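Local coordinates for protein cyanophage-like gp41-1 intein (PDB 6QAZ) that probably carries out protein splicing as a naturally split intein, excising itself and joining the flanking polypeptides, at residues Met17-Ile20 against Ser21-Gln24. Sequence-based numbering, arbitrary orientation. Where two conformers were deposited one is given.
Sequences MKEI and SNIQ
Asn22 and Ile23 turn their backbone N-H groups back onto the carbonyls of the strand's last residue and the one after it, a compact example of a 3-10 turn closing a beta-strand. Asn22 N donates to Glu19 O at 2.8 Å, and one residue on, Ile23 N donates to Ile20 O at 3.1 Å. On the apolar side, Ile20 CG1 lies opposite its own backbone nitrogen (chi1 -161°) and beside the carbonyl carbon, where the chain turns toward Ile23 CG1, 4.4 Å from it. The extended Lys18 chain crosses Ile23 at about a right angle, its CD 4.2 Å from Ile23 CD1.

Water bridges the polar groups outside the turn. One molecule accepts from both Glu19 N and Asn22 ND2, another links Glu19 OE1 to Ser21 OG, and a third water accepts a hydrogen bond from Lys18 NZ and probably donates to Asn22 O. Farther out, salt bridges tie Lys18 to Asp27 and Glu19 to Lys8, while Ile20 packs on Ile109 and Ile111, and Ile23 on Val11. As the chain leaves the 10-13/16-19 hairpin of the intein fold, the direct bonds to the amides of Asn22 and Ile23 probably fix the backbone's course, whereas water bridges leave the outer side chains more adaptable.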
loop_
_atom_site.group_PDB
_atom_site.type_symbol
_atom_site.label_atom_id
_atom_site.label_comp_id
_atom_site.label_asym_id
_atom_site.label_seq_id
_atom_site.Cartn_x
_atom_site.Cartn_y
_atom_site.Cartn_z
ATOM N N MET A 17 -2.948 -13.479 7.066
ATOM C CA MET A 17 -3.295 -12.360 6.189
ATOM C C MET A 17 -4.669 -11.841 6.575
ATOM O O MET A 17 -5.571 -12.614 6.872
ATOM C CB MET A 17 -3.341 -12.823 4.730
ATOM C CG MET A 17 -2.010 -13.128 4.080
ATOM S SD MET A 17 -0.981 -11.644 3.895
ATOM C CE MET A 17 0.433 -12.394 3.095
ATOM N N LYS A 18 -4.811 -10.549 6.539
ATOM C CA LYS A 18 -6.091 -9.880 6.782
ATOM C C LYS A 18 -6.357 -8.875 5.672
ATOM O O LYS A 18 -5.422 -8.228 5.198
ATOM C CB LYS A 18 -6.099 -9.127 8.120
ATOM C CG LYS A 18 -5.996 -9.999 9.352
ATOM C CD LYS A 18 -6.251 -9.246 10.640
ATOM C CE LYS A 18 -6.046 -10.102 11.873
ATOM N NZ LYS A 18 -6.445 -9.405 13.112
ATOM N N GLU A 19 -7.615 -8.707 5.301
ATOM C CA GLU A 19 -7.978 -7.577 4.446
ATOM C C GLU A 19 -7.887 -6.309 5.275
ATOM O O GLU A 19 -8.257 -6.267 6.469
ATOM C CB GLU A 19 -9.370 -7.732 3.855
ATOM C CG GLU A 19 -9.419 -8.860 2.824
ATOM C CD GLU A 19 -10.783 -9.052 2.144
ATOM O OE1 GLU A 19 -11.777 -8.420 2.565
ATOM O OE2 GLU A 19 -10.860 -9.783 1.148
ATOM N N ILE A 20 -7.397 -5.238 4.662
ATOM C CA ILE A 20 -7.122 -4.013 5.416
ATOM C C ILE A 20 -8.415 -3.430 5.990
ATOM O O ILE A 20 -8.354 -2.759 7.031
ATOM C CB ILE A 20 -6.312 -3.033 4.566
ATOM C CG1 ILE A 20 -5.633 -1.981 5.431
ATOM C CG2 ILE A 20 -7.122 -2.461 3.436
ATOM C CD1 ILE A 20 -4.726 -1.062 4.686
ATOM N N SER A 21 -9.556 -3.658 5.355
ATOM C CA SER A 21 -10.845 -3.219 5.908
ATOM C C SER A 21 -11.145 -3.843 7.265
ATOM O O SER A 21 -12.012 -3.326 7.958
ATOM C CB SER A 21 -11.960 -3.573 4.936
ATOM O OG SER A 21 -12.045 -4.996 4.806
ATOM N N ASN A 22 -10.478 -4.930 7.631
ATOM C CA ASN A 22 -10.711 -5.616 8.905
ATOM C C ASN A 22 -9.634 -5.246 9.940
ATOM O O ASN A 22 -9.735 -5.727 11.059
ATOM C CB ASN A 22 -10.783 -7.116 8.678
ATOM C CG ASN A 22 -11.965 -7.536 7.841
ATOM O OD1 ASN A 22 -13.021 -6.901 7.896
ATOM N ND2 ASN A 22 -11.823 -8.584 7.039
ATOM N N ILE A 23 -8.646 -4.460 9.582
ATOM C CA ILE A 23 -7.558 -4.087 10.511
ATOM C C ILE A 23 -8.116 -3.136 11.570
ATOM O O ILE A 23 -8.951 -2.266 11.287
ATOM C CB ILE A 23 -6.400 -3.481 9.717
ATOM C CG1 ILE A 23 -5.624 -4.565 8.984
ATOM C CG2 ILE A 23 -5.500 -2.592 10.582
ATOM C CD1 ILE A 23 -4.766 -5.426 9.866
ATOM N N GLN A 24 -7.610 -3.306 12.778
ATOM C CA GLN A 24 -7.993 -2.454 13.918
ATOM C C GLN A 24 -6.745 -1.917 14.589
ATOM O O GLN A 24 -5.643 -2.492 14.472
ATOM C CB GLN A 24 -8.944 -3.202 14.830
ATOM C CG GLN A 24 -8.309 -4.386 15.472
ATOM C CD GLN A 24 -9.423 -5.176 16.113
ATOM O OE1 GLN A 24 -9.784 -6.260 15.668
ATOM N NE2 GLN A 24 -10.010 -4.589 17.132
HETATM O O HOH W 1 -8.364 -6.977 13.171
HETATM O O HOH W 2 -9.550 -10.335 6.747
HETATM O O HOH W 3 -13.101 -6.181 2.735
HETATM O O HOH W 4 -9.329 -0.903 8.784
#